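Side-chain contacts in (S)-ureidoglycine--glyoxylate transaminase (Bacillus subtilis, PDB 3ISL), which catalyses transfer of the amino group of (S)-ureidoglycine to glyoxylate in purine catabolism, giving oxalurate and glycine with the help of pyridoxal 5'-phosphate: residues A161-D166 with E186-A191; L284-G287 with E293-R296; R12-M15 with V20-D23. One frame throughout, in Å; residues are numbered along the deposited sequence.

Interaction 1. Residues A161-D166 with E186-A191; sequences ACRTED and EWKIDA
At the C-terminal end of helix 156-164, in the large domain of this class-V aminotransferase, R163 reaches across to K188 and D190 in the loop that leads into strand 191-193. Its CG stands anti to the backbone N (chi1 -167°), and bends at chi2 and chi3 then fold the chain so that the guanidinium lies beside the loop. NH2 makes a salt bridge with D190, 3.0 Å from OD1; the carboxylate comes in obliquely, its plane turned 39° from that of the guanidinium. K188 crosses R163 at about a right angle and lays CB over one guanidinium face, toward the rim, 3.8 Å from NH2, while the rest of the lysine leads away, NZ standing 6.0 Å from R163 NH1 and making a long, weak ion pair with E160. Two waters complete the junction. One accepts from R163 NE and lies 2.8 Å from D190 OD2, to which it can donate, with the carbonyl O of K188 also within reach. The other sits in the guanidinium plane at the edge, taking a long bond from NH2 and lying 2.7 Å from the carbonyl O of I189. Arginine suits this place because it offers several N-H groups to a carboxylate, to water and, through water, to backbone carbonyls. The buried D190 has further partners: OD2 accepts from F169 N and pairs with R214, and OD1 accepts from N212. Two arginines and two neutral N-H donors round the carboxylate would be expected to favour its ionised form. Just beyond R163, D166 is the first residue to leave helical angles; its positive phi and two bonds back into the last turn make a Schellman motif. R163 thus joins the helix to the loop entering the mixed sheet, within the alpha/beta large domain of fold-type I PLP enzymes.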
loop_
_atom_site.group_PDB
_atom_site.type_symbol
_atom_site.label_atom_id
_atom_site.label_comp_id
_atom_site.label_asym_id
_atom_site.label_seq_id
_atom_site.Cartn_x
_atom_site.Cartn_y
_atom_site.Cartn_z
ATOM N N ALA A 161 -2.260 -27.876 -18.832
ATOM C CA ALA A 161 -0.962 -28.577 -18.936
ATOM C C ALA A 161 -0.211 -28.416 -17.589
ATOM O O ALA A 161 0.483 -29.329 -17.191
ATOM C CB ALA A 161 -0.125 -28.027 -20.113
ATOM N N CYS A 162 -0.367 -27.272 -16.905
ATOM C CA CYS A 162 0.401 -26.973 -15.650
ATOM C C CYS A 162 -0.050 -27.963 -14.599
ATOM O O CYS A 162 0.782 -28.591 -13.949
ATOM C CB CYS A 162 0.195 -25.526 -15.134
ATOM S SG CYS A 162 1.046 -24.270 -16.125
ATOM N N ARG A 163 -1.362 -28.178 -14.508
ATOM C CA ARG A 163 -1.939 -29.141 -13.566
ATOM C C ARG A 163 -1.421 -30.603 -13.796
ATOM O O ARG A 163 -1.008 -31.289 -12.868
ATOM C CB ARG A 163 -3.498 -29.072 -13.650
ATOM C CG ARG A 163 -4.260 -29.787 -12.495
ATOM C CD ARG A 163 -3.951 -29.164 -11.088
ATOM N NE ARG A 163 -4.146 -27.695 -11.035
ATOM C CZ ARG A 163 -5.266 -27.057 -10.632
ATOM N NH1 ARG A 163 -6.349 -27.718 -10.225
ATOM N NH2 ARG A 163 -5.310 -25.740 -10.621
ATOM N N THR A 164 -1.468 -31.078 -15.028
ATOM C CA THR A 164 -0.938 -32.415 -15.330
ATOM C C THR A 164 0.574 -32.552 -15.119
ATOM O O THR A 164 1.022 -33.577 -14.640
ATOM C CB THR A 164 -1.379 -32.987 -16.729
ATOM O OG1 THR A 164 -0.480 -32.565 -17.745
ATOM C CG2 THR A 164 -2.752 -32.574 -17.117
ATOM N N GLU A 165 1.346 -31.515 -15.436
ATOM C CA GLU A 165 2.787 -31.518 -15.204
ATOM C C GLU A 165 3.174 -31.099 -13.787
ATOM O O GLU A 165 4.371 -31.002 -13.475
ATOM C CB GLU A 165 3.532 -30.642 -16.222
ATOM C CG GLU A 165 3.274 -31.036 -17.682
ATOM C CD GLU A 165 3.881 -32.396 -18.046
ATOM O OE1 GLU A 165 4.997 -32.733 -17.602
ATOM O OE2 GLU A 165 3.213 -33.132 -18.763
ATOM N N ASP A 166 2.169 -30.815 -12.954
ATOM C CA ASP A 166 2.399 -30.468 -11.553
ATOM C C ASP A 166 3.291 -29.234 -11.456
ATOM O O ASP A 166 4.179 -29.158 -10.626
ATOM C CB ASP A 166 2.922 -31.698 -10.761
ATOM C CG ASP A 166 2.766 -31.545 -9.207
ATOM O OD1 ASP A 166 1.884 -30.776 -8.700
ATOM O OD2 ASP A 166 3.562 -32.239 -8.515
ATOM N N GLU A 186 -11.957 -22.745 -13.565
ATOM C CA GLU A 186 -12.101 -23.354 -14.883
ATOM C C GLU A 186 -10.785 -23.429 -15.665
ATOM O O GLU A 186 -10.593 -24.359 -16.432
ATOM C CB GLU A 186 -13.130 -22.602 -15.724
ATOM C CG GLU A 186 -14.463 -23.257 -15.626
ATOM C CD GLU A 186 -15.523 -22.656 -16.579
ATOM O OE1 GLU A 186 -16.555 -22.166 -16.031
ATOM O OE2 GLU A 186 -15.293 -22.653 -17.837
ATOM N N TRP A 187 -9.893 -22.451 -15.479
ATOM C CA TRP A 187 -8.681 -22.411 -16.285
ATOM C C TRP A 187 -7.504 -23.032 -15.552
ATOM O O TRP A 187 -6.375 -22.951 -16.019
ATOM C CB TRP A 187 -8.389 -20.968 -16.708
ATOM C CG TRP A 187 -9.429 -20.391 -17.603
ATOM C CD1 TRP A 187 -10.428 -21.057 -18.267
ATOM C CD2 TRP A 187 -9.560 -19.011 -17.969
ATOM N NE1 TRP A 187 -11.153 -20.187 -19.014
ATOM C CE2 TRP A 187 -10.646 -18.923 -18.862
ATOM C CE3 TRP A 187 -8.867 -17.852 -17.618
ATOM C CZ2 TRP A 187 -11.104 -17.683 -19.407
ATOM C CZ3 TRP A 187 -9.298 -16.616 -18.172
ATOM C CH2 TRP A 187 -10.405 -16.562 -19.078
ATOM N N LYS A 188 -7.772 -23.612 -14.371
ATOM C CA LYS A 188 -6.790 -24.311 -13.588
ATOM C C LYS A 188 -5.637 -23.355 -13.286
ATOM O O LYS A 188 -4.460 -23.705 -13.399
ATOM C CB LYS A 188 -6.253 -25.564 -14.325
ATOM C CG LYS A 188 -7.319 -26.604 -14.790
ATOM C CD LYS A 188 -8.203 -27.153 -13.700
ATOM C CE LYS A 188 -8.667 -28.593 -14.005
ATOM N NZ LYS A 188 -9.251 -28.650 -15.356
ATOM N N ILE A 189 -5.996 -22.142 -12.929
ATOM C CA ILE A 189 -5.034 -21.186 -12.386
ATOM C C ILE A 189 -4.856 -21.470 -10.902
ATOM O O ILE A 189 -5.851 -21.580 -10.124
ATOM C CB ILE A 189 -5.526 -19.724 -12.629
ATOM C CG1 ILE A 189 -5.648 -19.454 -14.133
ATOM C CG2 ILE A 189 -4.670 -18.677 -11.840
ATOM C CD1 ILE A 189 -6.265 -17.988 -14.475
ATOM N N ASP A 190 -3.594 -21.601 -10.512
ATOM C CA ASP A 190 -3.250 -21.869 -9.124
ATOM C C ASP A 190 -3.161 -20.622 -8.243
ATOM O O ASP A 190 -3.500 -20.671 -7.054
ATOM C CB ASP A 190 -1.947 -22.684 -9.063
ATOM C CG ASP A 190 -2.040 -24.001 -9.802
ATOM O OD1 ASP A 190 -2.801 -24.870 -9.306
ATOM O OD2 ASP A 190 -1.337 -24.165 -10.853
ATOM N N ALA A 191 -2.654 -19.525 -8.794
ATOM C CA ALA A 191 -2.685 -18.261 -8.135
ATOM C C ALA A 191 -2.929 -17.176 -9.143
ATOM O O ALA A 191 -2.383 -17.228 -10.298
ATOM C CB ALA A 191 -1.340 -17.996 -7.323
HETATM O O HOH W 1 -2.573 -25.883 -12.628
HETATM O O HOH W 2 -7.641 -23.580 -9.797
#

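Interaction 2. Residues L284-G287 with E293-R296; sequences LEEG and ERHR
E286 and R294 meet in a side-on salt bridge, and almost the whole contact lies in these two side chains. The glutamate chain runs extended from its helix with CG anti to the backbone N, whereas the arginine is bent at chi2 and chi3, which turns its NE edge to the carboxylate. R294 NH2 donates to E286 OE1 at 2.7 Å and R294 NE to E286 OE2 at 2.8 Å. Each oxygen uses its syn lone pair, and both bonds are nearly straight (165° at NH2). With the two planes only 14° apart, the pair of bonds fixes the rotation of both groups. One guanidinium face is covered over its centre by H295, whose CE1 lies 3.6 Å above the plane, and NH1 donates to the carbonyls of G368 and C371. The bridge spans the junction between two consecutive helices: helix 270-286 ends at E286, and G287, with positive phi, breaks it and serves as N-cap of helix 288-308. Glycine suits a backbone that would press a CB against the preceding carbonyl. R291 also pairs with E286 OE1, so the carboxylate is shared by two arginines. Toward solvent the arrangement is looser. The exposed E293 directs its carboxylate away from the 284-287 segment to R296, whose NH2 donates to OE2 at a more bent 140°, from the anti side and tilted from both planes.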
loop_
_atom_site.group_PDB
_atom_site.type_symbol
_atom_site.label_atom_id
_atom_site.label_comp_id
_atom_site.label_asym_id
_atom_site.label_seq_id
_atom_site.Cartn_x
_atom_site.Cartn_y
_atom_site.Cartn_z
ATOM N N LEU A 284 -20.185 -6.836 -8.631
ATOM C CA LEU A 284 -21.102 -7.944 -8.445
ATOM C C LEU A 284 -22.556 -7.511 -8.604
ATOM O O LEU A 284 -23.370 -8.327 -8.933
ATOM C CB LEU A 284 -20.843 -8.558 -7.057
ATOM C CG LEU A 284 -19.900 -9.772 -6.953
ATOM C CD1 LEU A 284 -19.058 -10.313 -8.213
ATOM C CD2 LEU A 284 -19.102 -9.768 -5.725
ATOM N N GLU A 285 -22.894 -6.239 -8.336
ATOM C CA GLU A 285 -24.251 -5.797 -8.516
ATOM C C GLU A 285 -24.544 -5.659 -9.989
ATOM O O GLU A 285 -25.655 -5.960 -10.416
ATOM C CB GLU A 285 -24.574 -4.500 -7.795
ATOM C CG GLU A 285 -24.379 -4.597 -6.266
ATOM C CD GLU A 285 -24.879 -3.364 -5.480
ATOM O OE1 GLU A 285 -25.099 -2.309 -6.115
ATOM O OE2 GLU A 285 -25.075 -3.483 -4.216
ATOM N N GLU A 286 -23.541 -5.202 -10.754
ATOM C CA GLU A 286 -23.639 -5.177 -12.179
ATOM C C GLU A 286 -23.830 -6.590 -12.754
ATOM O O GLU A 286 -24.696 -6.832 -13.631
ATOM C CB GLU A 286 -22.427 -4.464 -12.813
ATOM C CG GLU A 286 -22.650 -4.281 -14.374
ATOM C CD GLU A 286 -21.593 -3.430 -15.068
ATOM O OE1 GLU A 286 -20.596 -3.059 -14.407
ATOM O OE2 GLU A 286 -21.743 -3.077 -16.294
ATOM N N GLY A 287 -23.066 -7.551 -12.240
ATOM C CA GLY A 287 -23.084 -8.854 -12.854
ATOM C C GLY A 287 -21.818 -8.963 -13.682
ATOM O O GLY A 287 -21.552 -8.110 -14.582
ATOM N N GLU A 293 -19.804 -7.823 -21.009
ATOM C CA GLU A 293 -20.526 -7.418 -22.226
ATOM C C GLU A 293 -20.563 -5.865 -22.344
ATOM O O GLU A 293 -20.386 -5.301 -23.437
ATOM C CB GLU A 293 -21.956 -8.013 -22.243
ATOM C CG GLU A 293 -22.845 -7.327 -23.279
ATOM C CD GLU A 293 -22.362 -7.620 -24.697
ATOM O OE1 GLU A 293 -22.537 -6.766 -25.613
ATOM O OE2 GLU A 293 -21.793 -8.731 -24.894
ATOM N N ARG A 294 -20.731 -5.181 -21.212
ATOM C CA ARG A 294 -20.710 -3.723 -21.219
ATOM C C ARG A 294 -19.326 -3.172 -21.665
ATOM O O ARG A 294 -19.227 -2.160 -22.333
ATOM C CB ARG A 294 -21.100 -3.257 -19.799
ATOM C CG ARG A 294 -21.299 -1.734 -19.602
ATOM C CD ARG A 294 -20.086 -1.062 -19.023
ATOM N NE ARG A 294 -19.878 -1.427 -17.611
ATOM C CZ ARG A 294 -19.003 -0.858 -16.796
ATOM N NH1 ARG A 294 -18.219 0.083 -17.257
ATOM N NH2 ARG A 294 -18.886 -1.313 -15.519
ATOM N N HIS A 295 -18.246 -3.835 -21.251
ATOM C CA HIS A 295 -16.896 -3.440 -21.700
ATOM C C HIS A 295 -16.775 -3.673 -23.237
ATOM O O HIS A 295 -16.257 -2.834 -23.943
ATOM C CB HIS A 295 -15.814 -4.170 -20.898
ATOM C CG HIS A 295 -15.582 -3.554 -19.522
ATOM N ND1 HIS A 295 -16.495 -3.660 -18.484
ATOM C CD2 HIS A 295 -14.560 -2.797 -19.043
ATOM C CE1 HIS A 295 -16.037 -3.000 -17.425
ATOM N NE2 HIS A 295 -14.883 -2.438 -17.756
ATOM N N ARG A 296 -17.244 -4.799 -23.726
ATOM C CA ARG A 296 -17.308 -4.995 -25.183
ATOM C C ARG A 296 -18.128 -3.971 -25.961
ATOM O O ARG A 296 -17.735 -3.481 -27.076
ATOM C CB ARG A 296 -17.835 -6.381 -25.467
ATOM C CG ARG A 296 -16.759 -7.456 -25.111
ATOM C CD ARG A 296 -17.117 -8.802 -25.751
ATOM N NE ARG A 296 -18.427 -9.291 -25.284
ATOM C CZ ARG A 296 -18.619 -9.991 -24.150
ATOM N NH1 ARG A 296 -17.598 -10.299 -23.321
ATOM N NH2 ARG A 296 -19.843 -10.395 -23.847
#

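Interaction 3. Residues R12-M15 with V20-D23; sequences RTIM and VEVD
I14 and E21 are joined by a hydrogen bond from backbone to side chain, and it carries the polar part of the contact. I14 N donates to E21 OE2 at 2.8 Å with an angle of 168°, and the oxygen receives it on its anti lone pair, away from OE1. The E21 chain is extended beyond CG, which gives it the length to reach the strand from the loop. Glutamate suits the place because its second oxygen serves another partner: OE1 makes a salt bridge with R372, so the carboxylate links the backbone of I14 to an arginine.

The apolar part is built round the buried I14. Its CG2 branch, anti to the backbone N, lies 3.9 Å from V20 CA, while I14 CB rests 4.1 Å from E21 CG. Isoleucine suits the place because its second branch at CB, CG2, rests on the V20 backbone. T13 CA comes within 3.6 Å of E21 OE2, alongside the bonded amide.

V20 lies about 6 Å, side chain to side chain, from K198, the lysine to which the cofactor attaches, although the link is not formed in this crystal; this places the loop near the active site. D23 caps the start of helix 24-29. From the second subunit of the homodimer, V34 packs on I14 and D39 pairs with R12. Strand 13-14 runs parallel to strand 348-349, with helix 373-389 against T13 and M15.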
loop_
_atom_site.group_PDB
_atom_site.type_symbol
_atom_site.label_atom_id
_atom_site.label_comp_id
_atom_site.label_asym_id
_atom_site.label_seq_id
_atom_site.Cartn_x
_atom_site.Cartn_y
_atom_site.Cartn_z
ATOM N N ARG A 12 -10.605 15.259 -14.426
ATOM C CA ARG A 12 -10.109 14.700 -15.716
ATOM C C ARG A 12 -11.109 13.759 -16.293
ATOM O O ARG A 12 -11.996 13.240 -15.606
ATOM C CB ARG A 12 -8.771 13.930 -15.521
ATOM C CG ARG A 12 -7.609 14.752 -14.953
ATOM C CD ARG A 12 -7.408 16.013 -15.700
ATOM N NE ARG A 12 -6.030 16.525 -15.627
ATOM C CZ ARG A 12 -5.655 17.715 -16.095
ATOM N NH1 ARG A 12 -6.572 18.570 -16.578
ATOM N NH2 ARG A 12 -4.381 18.056 -16.085
ATOM N N THR A 13 -10.959 13.538 -17.591
ATOM C CA THR A 13 -11.640 12.462 -18.273
ATOM C C THR A 13 -10.573 11.441 -18.512
ATOM O O THR A 13 -9.741 11.638 -19.364
ATOM C CB THR A 13 -12.151 12.968 -19.597
ATOM O OG1 THR A 13 -13.141 13.968 -19.306
ATOM C CG2 THR A 13 -12.772 11.828 -20.432
ATOM N N ILE A 14 -10.597 10.317 -17.812
ATOM C CA ILE A 14 -9.447 9.417 -17.881
ATOM C C ILE A 14 -9.693 8.217 -18.770
ATOM O O ILE A 14 -10.538 7.331 -18.470
ATOM C CB ILE A 14 -8.961 8.906 -16.506
ATOM C CG1 ILE A 14 -8.597 10.103 -15.626
ATOM C CG2 ILE A 14 -7.713 7.960 -16.709
ATOM C CD1 ILE A 14 -8.222 9.719 -14.120
ATOM N N MET A 15 -8.917 8.188 -19.854
ATOM C CA MET A 15 -9.070 7.166 -20.844
ATOM C C MET A 15 -7.724 6.474 -21.133
ATOM O O MET A 15 -7.421 6.160 -22.297
ATOM C CB MET A 15 -9.730 7.786 -22.147
ATOM C CG MET A 15 -11.278 8.130 -21.930
ATOM S SD MET A 15 -12.328 6.758 -21.246
ATOM C CE MET A 15 -12.986 6.016 -22.744
ATOM N N VAL A 20 -7.647 4.547 -13.696
ATOM C CA VAL A 20 -8.823 5.146 -14.261
ATOM C C VAL A 20 -9.748 5.822 -13.240
ATOM O O VAL A 20 -9.443 5.869 -12.035
ATOM C CB VAL A 20 -9.582 4.101 -15.163
ATOM C CG1 VAL A 20 -8.596 3.538 -16.224
ATOM C CG2 VAL A 20 -10.165 2.948 -14.297
ATOM N N GLU A 21 -10.867 6.347 -13.687
ATOM C CA GLU A 21 -11.755 7.115 -12.801
ATOM C C GLU A 21 -12.409 6.127 -11.855
ATOM O O GLU A 21 -12.671 4.959 -12.221
ATOM C CB GLU A 21 -12.857 7.782 -13.610
ATOM C CG GLU A 21 -12.464 8.923 -14.433
ATOM C CD GLU A 21 -13.492 9.223 -15.476
ATOM O OE1 GLU A 21 -14.720 8.976 -15.256
ATOM O OE2 GLU A 21 -13.062 9.699 -16.534
ATOM N N VAL A 22 -12.699 6.587 -10.646
ATOM C CA VAL A 22 -13.362 5.797 -9.605
ATOM C C VAL A 22 -14.858 6.074 -9.570
ATOM O O VAL A 22 -15.273 7.289 -9.577
ATOM C CB VAL A 22 -12.689 6.142 -8.291
ATOM C CG1 VAL A 22 -13.342 5.473 -7.098
ATOM C CG2 VAL A 22 -11.232 5.635 -8.405
ATOM N N ASP A 23 -15.692 5.022 -9.474
ATOM C CA ASP A 23 -17.139 5.288 -9.304
ATOM C C ASP A 23 -17.354 6.243 -8.104
ATOM O O ASP A 23 -16.728 6.054 -7.051
ATOM C CB ASP A 23 -17.953 3.975 -9.078
ATOM C CG ASP A 23 -19.496 4.190 -9.185
ATOM O OD1 ASP A 23 -20.082 4.938 -8.376
ATOM O OD2 ASP A 23 -20.159 3.639 -10.087
#

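From the N terminus, interaction 3 comes first, closing the short loop between strand 13-14 and the approach to helix 24-29. Interaction 1 follows in the large domain, where its segments bracket 19 residues that include strand 168-172. Interaction 2 then spans the corner between helices 270-286 and 288-308. The three lie in series, so none nests in or crosses another. Interactions 2 and 3 are neighbours, with centres about 17 Å apart, but they do not touch. Interaction 1 lies across the chain's centre from interaction 3, about 35 Å between centres, and ties helix 156-164 to the loop that enters strand 191-193 of the main mixed sheet.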